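Local coordinates for protein O-succinylhomoserine sulfhydrylase (PDB 3NDN) that probably makes L-homocysteine from O-succinyl-L-homoserine and hydrogen sulfide in methionine biosynthesis, using a lysine-bound pyridoxal 5'-phosphate cofactor, at residues A125-F130 / F150-D155; V170-P175 / V199-V204; T44-Y49 / L270-E275; G35-G40 / V83-E88. One frame throughout, in Å; residues are numbered along the deposited sequence.

Interaction 1: A125-F130 / F150-D155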
loop_
_atom_site.group_PDB
_atom_site.type_symbol
_atom_site.label_atom_id
_atom_site.label_comp_id
_atom_site.label_asym_id
_atom_site.label_seq_id
_atom_site.Cartn_x
_atom_site.Cartn_y
_atom_site.Cartn_z
ATOM N N ALA A 125 7.552 35.247 18.808
ATOM C CA ALA A 125 7.238 33.847 19.133
ATOM C C ALA A 125 7.368 33.573 20.617
ATOM O O ALA A 125 8.189 34.198 21.275
ATOM C CB ALA A 125 8.163 32.914 18.354
ATOM N N ALA A 126 6.563 32.645 21.144
ATOM C CA ALA A 126 6.761 32.121 22.509
ATOM C C ALA A 126 8.037 31.274 22.546
ATOM O O ALA A 126 8.426 30.692 21.531
ATOM C CB ALA A 126 5.563 31.291 22.954
ATOM N N ARG A 127 8.674 31.202 23.712
ATOM C CA ARG A 127 9.959 30.505 23.872
ATOM C C ARG A 127 9.785 29.000 24.095
ATOM O O ARG A 127 10.657 28.213 23.715
ATOM C CB ARG A 127 10.785 31.128 25.021
ATOM C CG ARG A 127 12.293 30.857 24.918
ATOM C CD ARG A 127 13.109 31.598 25.992
ATOM N NE ARG A 127 13.412 32.991 25.641
ATOM C CZ ARG A 127 12.798 34.060 26.157
ATOM N NH1 ARG A 127 11.824 33.929 27.053
ATOM N NH2 ARG A 127 13.159 35.277 25.771
ATOM N N SER A 128 8.658 28.602 24.685
ATOM C CA SER A 128 8.439 27.197 25.061
ATOM C C SER A 128 7.832 26.382 23.928
ATOM O O SER A 128 6.611 26.154 23.894
ATOM C CB SER A 128 7.577 27.084 26.322
ATOM O OG SER A 128 8.282 27.556 27.461
ATOM N N LEU A 129 8.696 25.943 23.014
ATOM C CA LEU A 129 8.274 25.251 21.793
ATOM C C LEU A 129 8.878 23.851 21.639
ATOM O O LEU A 129 9.898 23.524 22.262
ATOM C CB LEU A 129 8.614 26.096 20.554
ATOM C CG LEU A 129 8.143 27.563 20.471
ATOM C CD1 LEU A 129 8.835 28.303 19.335
ATOM C CD2 LEU A 129 6.623 27.677 20.322
ATOM N N PHE A 130 8.223 23.034 20.811
ATOM C CA PHE A 130 8.793 21.797 20.235
ATOM C C PHE A 130 10.205 22.103 19.711
ATOM O O PHE A 130 10.398 23.092 19.005
ATOM C CB PHE A 130 7.890 21.358 19.076
ATOM C CG PHE A 130 8.191 19.980 18.498
ATOM C CD1 PHE A 130 8.132 18.837 19.291
ATOM C CD2 PHE A 130 8.437 19.834 17.129
ATOM C CE1 PHE A 130 8.378 17.557 18.741
ATOM C CE2 PHE A 130 8.683 18.571 16.562
ATOM C CZ PHE A 130 8.651 17.426 17.373
ATOM N N PHE A 150 11.651 36.711 21.021
ATOM C CA PHE A 150 11.015 35.703 21.884
ATOM C C PHE A 150 10.415 36.335 23.145
ATOM O O PHE A 150 10.941 37.320 23.653
ATOM C CB PHE A 150 12.011 34.596 22.269
ATOM C CG PHE A 150 12.309 33.619 21.149
ATOM C CD1 PHE A 150 11.374 32.645 20.790
ATOM C CD2 PHE A 150 13.530 33.650 20.481
ATOM C CE1 PHE A 150 11.635 31.734 19.762
ATOM C CE2 PHE A 150 13.806 32.732 19.438
ATOM C CZ PHE A 150 12.849 31.768 19.087
ATOM N N VAL A 151 9.287 35.784 23.601
ATOM C CA VAL A 151 8.644 36.173 24.863
ATOM C C VAL A 151 8.288 34.938 25.681
ATOM O O VAL A 151 8.205 33.829 25.135
ATOM C CB VAL A 151 7.337 36.996 24.642
ATOM C CG1 VAL A 151 7.621 38.307 23.915
ATOM C CG2 VAL A 151 6.276 36.168 23.897
ATOM N N ASP A 152 8.071 35.116 26.985
ATOM C CA ASP A 152 7.496 34.047 27.802
ATOM C C ASP A 152 5.988 33.989 27.544
ATOM O O ASP A 152 5.259 34.943 27.842
ATOM C CB ASP A 152 7.774 34.241 29.298
ATOM C CG ASP A 152 9.256 34.195 29.642
ATOM O OD1 ASP A 152 10.010 33.368 29.075
ATOM O OD2 ASP A 152 9.666 34.993 30.512
ATOM N N GLY A 153 5.532 32.859 26.994
ATOM C CA GLY A 153 4.148 32.707 26.524
ATOM C C GLY A 153 3.028 33.038 27.495
ATOM O O GLY A 153 1.965 33.520 27.071
ATOM N N ASP A 154 3.253 32.780 28.788
ATOM C CA ASP A 154 2.233 33.035 29.827
ATOM C C ASP A 154 2.196 34.472 30.417
ATOM O O ASP A 154 1.415 34.746 31.323
ATOM C CB ASP A 154 2.345 31.999 30.968
ATOM C CG ASP A 154 3.704 32.039 31.685
ATOM O OD1 ASP A 154 4.586 32.847 31.310
ATOM O OD2 ASP A 154 3.889 31.254 32.636
ATOM N N ASP A 155 3.017 35.375 29.885
ATOM C CA ASP A 155 3.142 36.753 30.398
ATOM C C ASP A 155 2.614 37.779 29.397
ATOM O O ASP A 155 3.339 38.189 28.490
ATOM C CB ASP A 155 4.612 37.062 30.724
ATOM C CG ASP A 155 4.788 38.345 31.554
ATOM O OD1 ASP A 155 3.933 39.257 31.492
ATOM O OD2 ASP A 155 5.800 38.435 32.273
HETATM O O HOH W 1 7.066 30.362 26.451
HETATM O O HOH W 2 8.498 30.569 28.786
#

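Interaction 2: V170-P175 / V199-V204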
loop_
_atom_site.group_PDB
_atom_site.type_symbol
_atom_site.label_atom_id
_atom_site.label_comp_id
_atom_site.label_asym_id
_atom_site.label_seq_id
_atom_site.Cartn_x
_atom_site.Cartn_y
_atom_site.Cartn_z
ATOM N N VAL A 170 2.933 36.095 14.379
ATOM C CA VAL A 170 2.996 35.619 15.765
ATOM C C VAL A 170 2.863 34.071 15.748
ATOM O O VAL A 170 1.996 33.535 15.042
ATOM C CB VAL A 170 1.865 36.262 16.608
ATOM C CG1 VAL A 170 1.573 35.471 17.898
ATOM C CG2 VAL A 170 2.205 37.748 16.940
ATOM N N PHE A 171 3.712 33.363 16.498
ATOM C CA PHE A 171 3.661 31.875 16.562
ATOM C C PHE A 171 3.734 31.371 18.019
ATOM O O PHE A 171 4.600 31.808 18.768
ATOM C CB PHE A 171 4.815 31.266 15.742
ATOM C CG PHE A 171 4.852 29.743 15.751
ATOM C CD1 PHE A 171 3.911 29.004 15.048
ATOM C CD2 PHE A 171 5.818 29.055 16.486
ATOM C CE1 PHE A 171 3.929 27.593 15.066
ATOM C CE2 PHE A 171 5.853 27.644 16.500
ATOM C CZ PHE A 171 4.902 26.917 15.788
ATOM N N PHE A 172 2.840 30.449 18.411
ATOM C CA PHE A 172 2.937 29.754 19.715
ATOM C C PHE A 172 2.221 28.384 19.703
ATOM O O PHE A 172 1.424 28.121 18.799
ATOM C CB PHE A 172 2.411 30.624 20.884
ATOM C CG PHE A 172 0.944 31.040 20.763
ATOM C CD1 PHE A 172 -0.077 30.220 21.242
ATOM C CD2 PHE A 172 0.600 32.276 20.206
ATOM C CE1 PHE A 172 -1.432 30.601 21.137
ATOM C CE2 PHE A 172 -0.748 32.676 20.091
ATOM C CZ PHE A 172 -1.776 31.837 20.560
ATOM N N GLU A 173 2.537 27.540 20.693
ATOM C CA GLU A 173 1.805 26.291 20.998
ATOM C C GLU A 173 1.121 26.443 22.359
ATOM O O GLU A 173 1.677 27.091 23.255
ATOM C CB GLU A 173 2.761 25.093 21.116
ATOM C CG GLU A 173 3.618 24.775 19.887
ATOM C CD GLU A 173 4.850 23.921 20.230
ATOM O OE1 GLU A 173 4.807 23.150 21.228
ATOM O OE2 GLU A 173 5.865 24.025 19.502
ATOM N N THR A 174 -0.069 25.845 22.518
ATOM C CA THR A 174 -0.740 25.767 23.834
ATOM C C THR A 174 -1.667 24.537 23.923
ATOM O O THR A 174 -2.432 24.284 22.997
ATOM C CB THR A 174 -1.503 27.085 24.221
ATOM O OG1 THR A 174 -2.025 26.973 25.556
ATOM C CG2 THR A 174 -2.652 27.400 23.254
ATOM N N PRO A 175 -1.539 23.726 24.990
ATOM C CA PRO A 175 -0.514 23.749 26.054
ATOM C C PRO A 175 0.898 23.481 25.501
ATOM O O PRO A 175 1.014 22.979 24.379
ATOM C CB PRO A 175 -0.922 22.592 26.971
ATOM C CG PRO A 175 -2.395 22.323 26.666
ATOM C CD PRO A 175 -2.517 22.630 25.188
ATOM N N VAL A 199 -1.814 35.620 13.154
ATOM C CA VAL A 199 -1.549 34.683 14.251
ATOM C C VAL A 199 -1.526 33.222 13.771
ATOM O O VAL A 199 -2.525 32.741 13.230
ATOM C CB VAL A 199 -2.599 34.844 15.373
ATOM C CG1 VAL A 199 -2.377 33.825 16.490
ATOM C CG2 VAL A 199 -2.574 36.279 15.939
ATOM N N VAL A 200 -0.399 32.529 13.975
ATOM C CA VAL A 200 -0.266 31.090 13.616
ATOM C C VAL A 200 -0.266 30.241 14.897
ATOM O O VAL A 200 0.642 30.363 15.720
ATOM C CB VAL A 200 1.028 30.781 12.762
ATOM C CG1 VAL A 200 1.075 29.292 12.301
ATOM C CG2 VAL A 200 1.121 31.688 11.540
ATOM N N LEU A 201 -1.303 29.405 15.060
ATOM C CA LEU A 201 -1.437 28.473 16.190
ATOM C C LEU A 201 -1.052 27.043 15.781
ATOM O O LEU A 201 -1.600 26.526 14.818
ATOM C CB LEU A 201 -2.899 28.454 16.700
ATOM C CG LEU A 201 -3.295 27.437 17.784
ATOM C CD1 LEU A 201 -2.654 27.789 19.136
ATOM C CD2 LEU A 201 -4.843 27.310 17.940
ATOM N N ASP A 202 -0.121 26.434 16.520
ATOM C CA ASP A 202 0.226 24.999 16.409
ATOM C C ASP A 202 -0.650 24.264 17.429
ATOM O O ASP A 202 -0.451 24.416 18.635
ATOM C CB ASP A 202 1.743 24.831 16.688
ATOM C CG ASP A 202 2.197 23.373 16.824
ATOM O OD1 ASP A 202 1.386 22.487 17.184
ATOM O OD2 ASP A 202 3.407 23.119 16.587
ATOM N N ASN A 203 -1.639 23.506 16.935
ATOM C CA ASN A 203 -2.701 22.908 17.763
ATOM C C ASN A 203 -2.572 21.379 17.957
ATOM O O ASN A 203 -3.574 20.695 18.199
ATOM C CB ASN A 203 -4.088 23.245 17.161
ATOM C CG ASN A 203 -5.222 23.112 18.171
ATOM O OD1 ASN A 203 -5.061 23.435 19.352
ATOM N ND2 ASN A 203 -6.377 22.625 17.713
ATOM N N VAL A 204 -1.340 20.868 17.891
ATOM C CA VAL A 204 -1.072 19.411 17.907
ATOM C C VAL A 204 -1.434 18.713 19.237
ATOM O O VAL A 204 -2.064 17.650 19.225
ATOM C CB VAL A 204 0.393 19.088 17.474
ATOM C CG1 VAL A 204 0.644 17.582 17.476
ATOM C CG2 VAL A 204 0.667 19.650 16.073
HETATM O O HOH W 3 -2.492 22.276 21.202
#

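Interaction 3: T44-Y49 / L270-E275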
loop_
_atom_site.group_PDB
_atom_site.type_symbol
_atom_site.label_atom_id
_atom_site.label_comp_id
_atom_site.label_asym_id
_atom_site.label_seq_id
_atom_site.Cartn_x
_atom_site.Cartn_y
_atom_site.Cartn_z
ATOM N N THR A 44 -17.852 2.450 -2.624
ATOM C CA THR A 44 -18.266 2.907 -1.281
ATOM C C THR A 44 -17.137 3.614 -0.512
ATOM O O THR A 44 -17.300 4.761 -0.039
ATOM C CB THR A 44 -18.829 1.746 -0.453
ATOM O OG1 THR A 44 -19.957 1.207 -1.150
ATOM C CG2 THR A 44 -19.288 2.243 0.939
ATOM N N ALA A 45 -16.001 2.921 -0.412
ATOM C CA ALA A 45 -14.768 3.440 0.192
ATOM C C ALA A 45 -13.912 4.281 -0.757
ATOM O O ALA A 45 -13.942 4.091 -1.991
ATOM C CB ALA A 45 -13.954 2.279 0.776
ATOM N N GLU A 46 -13.150 5.204 -0.169
ATOM C CA GLU A 46 -12.349 6.208 -0.887
ATOM C C GLU A 46 -11.196 5.634 -1.747
ATOM O O GLU A 46 -10.370 4.865 -1.268
ATOM C CB GLU A 46 -11.834 7.282 0.086
ATOM C CG GLU A 46 -12.939 8.126 0.804
ATOM C CD GLU A 46 -13.578 7.421 2.019
ATOM O OE1 GLU A 46 -13.410 6.181 2.216
ATOM O OE2 GLU A 46 -14.267 8.122 2.789
ATOM N N ALA A 47 -11.174 6.006 -3.027
ATOM C CA ALA A 47 -10.176 5.514 -3.983
ATOM C C ALA A 47 -8.784 6.149 -3.826
ATOM O O ALA A 47 -8.664 7.311 -3.401
ATOM C CB ALA A 47 -10.685 5.739 -5.415
ATOM N N MET A 48 -7.743 5.393 -4.191
ATOM C CA MET A 48 -6.333 5.872 -4.118
ATOM C C MET A 48 -5.743 6.041 -5.521
ATOM O O MET A 48 -5.563 5.049 -6.227
ATOM C CB MET A 48 -5.482 4.867 -3.329
ATOM C CG MET A 48 -4.067 5.356 -2.968
ATOM S SD MET A 48 -2.968 4.000 -2.477
ATOM C CE MET A 48 -3.557 3.629 -0.824
ATOM N N TYR A 49 -5.401 7.283 -5.886
ATOM C CA TYR A 49 -4.872 7.614 -7.213
ATOM C C TYR A 49 -3.351 7.803 -7.193
ATOM O O TYR A 49 -2.843 8.933 -7.127
ATOM C CB TYR A 49 -5.606 8.832 -7.849
ATOM C CG TYR A 49 -7.096 8.588 -8.125
ATOM C CD1 TYR A 49 -7.517 8.034 -9.340
ATOM C CD2 TYR A 49 -8.075 8.909 -7.177
ATOM C CE1 TYR A 49 -8.878 7.778 -9.589
ATOM C CE2 TYR A 49 -9.442 8.660 -7.414
ATOM C CZ TYR A 49 -9.830 8.109 -8.640
ATOM O OH TYR A 49 -11.164 7.846 -8.925
ATOM N N LEU A 270 -4.348 8.769 6.245
ATOM C CA LEU A 270 -4.791 9.850 7.105
ATOM C C LEU A 270 -6.287 10.183 7.003
ATOM O O LEU A 270 -6.903 10.445 8.012
ATOM C CB LEU A 270 -3.927 11.108 6.887
ATOM C CG LEU A 270 -2.428 10.928 7.183
ATOM C CD1 LEU A 270 -1.632 12.205 6.882
ATOM C CD2 LEU A 270 -2.180 10.482 8.631
ATOM N N LEU A 271 -6.858 10.196 5.793
ATOM C CA LEU A 271 -8.297 10.474 5.624
ATOM C C LEU A 271 -9.188 9.385 6.247
ATOM O O LEU A 271 -10.299 9.675 6.734
ATOM C CB LEU A 271 -8.646 10.707 4.112
ATOM C CG LEU A 271 -8.664 9.555 3.097
ATOM C CD1 LEU A 271 -10.069 8.812 3.093
ATOM C CD2 LEU A 271 -8.342 10.027 1.670
ATOM N N LYS A 272 -8.704 8.139 6.257
ATOM C CA LYS A 272 -9.435 7.061 6.886
ATOM C C LYS A 272 -9.231 7.191 8.418
ATOM O O LYS A 272 -10.131 6.883 9.182
ATOM C CB LYS A 272 -8.967 5.682 6.373
ATOM C CG LYS A 272 -9.222 5.422 4.861
ATOM C CD LYS A 272 -10.722 5.525 4.470
ATOM C CE LYS A 272 -11.498 4.271 4.829
ATOM N NZ LYS A 272 -12.962 4.380 4.463
ATOM N N GLY A 273 -8.075 7.693 8.844
ATOM C CA GLY A 273 -7.867 7.967 10.305
ATOM C C GLY A 273 -8.836 9.029 10.840
ATOM O O GLY A 273 -9.250 8.992 12.013
ATOM N N LEU A 274 -9.206 9.975 9.982
ATOM C CA LEU A 274 -10.095 11.076 10.395
ATOM C C LEU A 274 -11.521 10.567 10.723
ATOM O O LEU A 274 -12.255 11.192 11.496
ATOM C CB LEU A 274 -10.132 12.171 9.329
ATOM C CG LEU A 274 -8.915 13.116 9.211
ATOM C CD1 LEU A 274 -9.114 14.014 7.985
ATOM C CD2 LEU A 274 -8.703 13.965 10.489
ATOM N N GLU A 275 -11.884 9.410 10.182
ATOM C CA GLU A 275 -13.224 8.809 10.456
ATOM C C GLU A 275 -13.416 8.411 11.924
ATOM O O GLU A 275 -14.532 8.489 12.452
ATOM C CB GLU A 275 -13.483 7.600 9.576
ATOM C CG GLU A 275 -13.513 7.920 8.061
ATOM C CD GLU A 275 -13.815 6.724 7.173
ATOM O OE1 GLU A 275 -14.185 5.631 7.690
ATOM O OE2 GLU A 275 -13.713 6.886 5.926
#

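Interaction 4: G35-G40 / V83-E88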
loop_
_atom_site.group_PDB
_atom_site.type_symbol
_atom_site.label_atom_id
_atom_site.label_comp_id
_atom_site.label_asym_id
_atom_site.label_seq_id
_atom_site.Cartn_x
_atom_site.Cartn_y
_atom_site.Cartn_z
ATOM N N GLY A 35 -16.261 15.467 2.237
ATOM C CA GLY A 35 -15.237 15.742 1.219
ATOM C C GLY A 35 -14.950 14.672 0.174
ATOM O O GLY A 35 -13.910 14.726 -0.503
ATOM N N MET A 36 -15.858 13.704 0.024
ATOM C CA MET A 36 -15.637 12.583 -0.904
ATOM C C MET A 36 -15.881 12.998 -2.338
ATOM O O MET A 36 -16.680 13.891 -2.591
ATOM C CB MET A 36 -16.580 11.416 -0.586
ATOM C CG MET A 36 -16.450 10.868 0.812
ATOM S SD MET A 36 -17.355 9.322 0.990
ATOM C CE MET A 36 -19.068 9.846 0.945
ATOM N N LEU A 37 -15.188 12.330 -3.259
ATOM C CA LEU A 37 -15.347 12.510 -4.716
ATOM C C LEU A 37 -15.358 11.131 -5.423
ATOM O O LEU A 37 -14.325 10.689 -5.955
ATOM C CB LEU A 37 -14.160 13.330 -5.241
ATOM C CG LEU A 37 -14.057 14.846 -5.039
ATOM C CD1 LEU A 37 -12.584 15.249 -4.863
ATOM C CD2 LEU A 37 -14.693 15.569 -6.224
ATOM N N ARG A 38 -16.505 10.446 -5.415
ATOM C CA ARG A 38 -16.601 9.093 -5.978
ATOM C C ARG A 38 -16.481 9.127 -7.505
ATOM O O ARG A 38 -16.985 10.066 -8.145
ATOM C CB ARG A 38 -17.917 8.402 -5.539
ATOM C CG ARG A 38 -17.930 7.998 -4.053
ATOM C CD ARG A 38 -19.278 7.408 -3.596
ATOM N NE ARG A 38 -19.191 6.803 -2.254
ATOM C CZ ARG A 38 -20.152 6.841 -1.322
ATOM N NH1 ARG A 38 -21.294 7.502 -1.540
ATOM N NH2 ARG A 38 -19.966 6.244 -0.147
ATOM N N SER A 39 -15.803 8.123 -8.067
ATOM C CA SER A 39 -15.756 7.904 -9.535
ATOM C C SER A 39 -17.078 7.346 -10.083
ATOM O O SER A 39 -17.989 7.020 -9.321
ATOM C CB SER A 39 -14.610 6.938 -9.897
ATOM O OG SER A 39 -15.043 5.584 -9.826
ATOM N N GLY A 40 -17.168 7.241 -11.415
ATOM C CA GLY A 40 -18.266 6.560 -12.096
ATOM C C GLY A 40 -18.467 5.077 -11.775
ATOM O O GLY A 40 -19.495 4.508 -12.159
ATOM N N VAL A 83 -5.364 13.288 -2.292
ATOM C CA VAL A 83 -4.927 14.377 -1.430
ATOM C C VAL A 83 -6.048 15.423 -1.186
ATOM O O VAL A 83 -6.202 15.916 -0.067
ATOM C CB VAL A 83 -3.595 15.028 -1.948
ATOM C CG1 VAL A 83 -3.192 16.237 -1.073
ATOM C CG2 VAL A 83 -2.470 13.996 -1.934
ATOM N N SER A 84 -6.830 15.751 -2.223
ATOM C CA SER A 84 -7.952 16.700 -2.067
ATOM C C SER A 84 -9.030 16.238 -1.065
ATOM O O SER A 84 -9.629 17.074 -0.375
ATOM C CB SER A 84 -8.622 16.995 -3.431
ATOM O OG SER A 84 -7.755 17.742 -4.267
ATOM N N VAL A 85 -9.291 14.924 -1.001
ATOM C CA VAL A 85 -10.275 14.375 -0.069
ATOM C C VAL A 85 -9.773 14.545 1.386
ATOM O O VAL A 85 -10.550 14.956 2.251
ATOM C CB VAL A 85 -10.608 12.867 -0.370
ATOM C CG1 VAL A 85 -11.548 12.271 0.686
ATOM C CG2 VAL A 85 -11.217 12.698 -1.791
ATOM N N PHE A 86 -8.477 14.292 1.634
ATOM C CA PHE A 86 -7.893 14.510 2.988
ATOM C C PHE A 86 -7.997 16.003 3.404
ATOM O O PHE A 86 -8.404 16.307 4.541
ATOM C CB PHE A 86 -6.403 14.061 3.069
ATOM C CG PHE A 86 -5.680 14.580 4.288
ATOM C CD1 PHE A 86 -5.970 14.076 5.550
ATOM C CD2 PHE A 86 -4.721 15.608 4.172
ATOM C CE1 PHE A 86 -5.325 14.570 6.684
ATOM C CE2 PHE A 86 -4.078 16.109 5.293
ATOM C CZ PHE A 86 -4.378 15.602 6.555
ATOM N N GLU A 87 -7.599 16.893 2.492
ATOM C CA GLU A 87 -7.608 18.364 2.714
ATOM C C GLU A 87 -9.024 18.852 3.057
ATOM O O GLU A 87 -9.213 19.623 4.010
ATOM C CB GLU A 87 -7.095 19.125 1.486
ATOM C CG GLU A 87 -5.570 19.082 1.244
ATOM C CD GLU A 87 -5.138 19.599 -0.139
ATOM O OE1 GLU A 87 -6.001 19.683 -1.056
ATOM O OE2 GLU A 87 -3.919 19.916 -0.327
ATOM N N GLU A 88 -10.013 18.402 2.290
ATOM C CA GLU A 88 -11.390 18.878 2.498
ATOM C C GLU A 88 -12.058 18.310 3.745
ATOM O O GLU A 88 -12.800 19.021 4.445
ATOM C CB GLU A 88 -12.240 18.660 1.242
ATOM C CG GLU A 88 -13.703 19.113 1.372
ATOM C CD GLU A 88 -13.907 20.618 1.219
ATOM O OE1 GLU A 88 -12.903 21.374 1.069
ATOM O OE2 GLU A 88 -15.099 21.041 1.240
HETATM O O HOH W 4 -12.528 16.826 -1.665
#

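Interaction 1: A125-F130 / F150-D155
Phe-150 and Arg-127 bury the most surface where parallel strands 122-126 and 147-151 run out side by side, the two strands of a beta-alpha-beta unit whose connecting helix is 131-143. The Phe-150 ring shares a sheet face with Ala-125, whose CB sits 3.9 Å from its CE1. A chi1 of -75°, with CG beside the backbone N, turns this ring so that the Ala-126 carbonyl oxygen meets its edge in the ring plane, 3.6 Å from Phe-150 CD1. That oxygen is buried with no hydrogen-bond partner in the model, so the aromatic C-H edge may offset part of the cost. Phe-134 of helix 131-143 stacks on the same ring.

Arg-127, just past its strand, has CG anti to the main-chain nitrogen (chi1 -158°) and a chain bent at chi3; one guanidinium face thereby lies over Phe-150 CB, 3.7 Å from NH2. NH1 makes a salt bridge of 2.8 Å to Asp-152 OD1, the carboxylate meeting the guanidinium edge with its own plane turned by 68°. Val-151 N donates to Ala-125 O at 3.0 Å, and Arg-127 N returns a weak bond to Val-151 O. Beyond, one water accepts from both Ser-128 N and Gly-153 N, while another donates to Asp-152 OD1 at 3.2 Å.

Interaction 2: V170-P175 / V199-V204
The Phe-171 ring takes the CG1 methyl of Val-200 at its edge, in the ring plane, 4.0 Å from CD1, while Asp-202 CB approaches the same ring obliquely, 3.9 Å from CE1. On the other side of the sheet the Phe-172 ring spans two neighbours, both met obliquely: Leu-201 CD1 at 3.7 Å from CE1 and Val-199 CG1 near CE2. These rings alternate along strand 169-173, which lies parallel to strand 198-202 in a beta-alpha-beta unit at the heart of the seven-stranded sheet of this fold-type I pyridoxal phosphate enzyme. Helix 131-143 covers Phe-171; helix 185-194, the crossover itself, covers Phe-172. The Phe-172 ring reaches across because chi1 is 60°, placing CG between the backbone N and the carbonyl carbon.

The short strand segments are inclined by 18°. Val-200 N donates to Val-170 O at 2.8 Å, Phe-172 N makes a weak bond to Val-200 O, and Asp-202 N donates in the carbonyl plane to Phe-172 O at 3.2 Å. Past this point the chains part, and the buried Thr-174 N has no partner in the model.

The Glu-173 and Asp-202 side chains run alongside each other on the Phe-171 face of the sheet, Glu-173 CG being 3.7 Å from Asp-202 CG. Glu-173 OE2 accepts from Phe-130 N. Asp-202 OD2 lies close to N1 of the pyridoxal phosphate-lysine at position 227, which places this strand end in the cofactor site. The other oxygen, Asp-202 OD1, closes an Asx turn by accepting from Val-204 N at 3.2 Å.

Interaction 3: T44-Y49 / L270-E275
Lys-272 NZ is shared by two carboxylates, donating to Glu-46 OE1 at 2.9 Å and to Glu-275 OE2 at 3.0 Å. Both oxygens are met on their syn side, with NZ standing 25° out of the Glu-46 carboxylate plane and 28° out of that of Glu-275. One acid comes from the loop between helices 27-33 and 59-66, the other lies three residues beyond the lysine in segment 270-275, so the ammonium joins loop to helix. The lysine chain bends at chi2 and chi3, which curls it back to bring NZ within bonding distance of both acids; Ala-45 CB lies 4.4 Å from NZ.

Glu-46 folds as well, bent at chi2 (81°), and its aliphatic part runs antiparallel to the Leu-271 side chain. Leu-271 CD1 touches Glu-46 CG at 3.7 Å and CB at 3.8 Å, a small apolar patch next to the charges. Glu-275, extended beyond CG, reaches out to meet it, and its OE2 comes to 3.4 Å from Glu-46 OE2, two acceptors with no bond between them.

Arg-89 of the same chain and Lys-364 of the fourth subunit each form salt bridges to both of these OE2 atoms. Gln-232 of that fourth subunit donates to Glu-275 OE1.

Three basic groups therefore surround two buried acids. Such a surplus of positive charge would probably keep both carboxylates ionised despite their burial and their closeness, and the shared ion network binds the N-terminal loop, segment 270-275 and a neighbouring subunit in one polar cluster.

Interaction 4: G35-G40 / V83-E88
Gly-35 brings the loop chain against helix 81-94, its CA 5.1 Å from Glu-88 CA, in a left-handed backbone conformation with a positive phi of 75°. From there segment 35-40 runs on without regular structure and leaves the helix, whereas 83-88 is regular helix throughout. No hydrogen bond passes directly between the two; one water spans them instead, donating to Gly-35 O at 2.8 Å and more weakly to Ser-84 O at 3.2 Å.

Val-85 supplies most of the helix side of the contact. Both of its methyls pack on the carbonyl oxygen of Gly-35, CG1 and CG2 each lying 3.6 Å from it. With chi1 at 175°, CG1 is anti to the nitrogen of its own residue and CG2 anti to the carbonyl carbon, an arrangement that presents the fork of the side chain to the loop. Leu-37 CD1 adds an apolar touch 4.2 Å from Val-85 CG2, and Leu-271 of helix 264-273 also packs on this valine.

One turn further along, Glu-88 lays its CG 3.7 Å from Gly-35 CA, an approach eased by the lack of a side chain on the glycine. The Glu-88 chain bends at chi2 (79°), and OE2 forms a salt bridge with Arg-91.

Leu-37 packs on Phe-41 of the third subunit, and Met-36 on Lys-364 of the fourth. The contact thus seats an irregular N-terminal arm on a helix beside the subunit interfaces, an arrangement consistent with the tetrameric trans-sulfuration enzymes, in which N-terminal segments commonly reach neighbouring subunits.

Overall arrangement
From the N terminus, segments 35-40 and 44-49 belong to one long loop. Interaction 4 closes first, when helix 81-94 returns to 35-40. Interaction 3 opens inside that loop and closes only at 270-275, so the two cross; their centres lie 8 Å apart, joined by Arg-38 NH2 to Thr-44 O, and both border the third subunit. Within the large loop of interaction 3 are nested interactions 1 and 2, in series, each closing a beta-alpha-beta unit of the central sheet. Strands 122-126 and 169-173 are neighbours there, linked by Ala-126 N to Phe-171 O. Interactions 1 and 3 lie on opposite sides of the chain's centre, their nearest atoms about 16 Å apart.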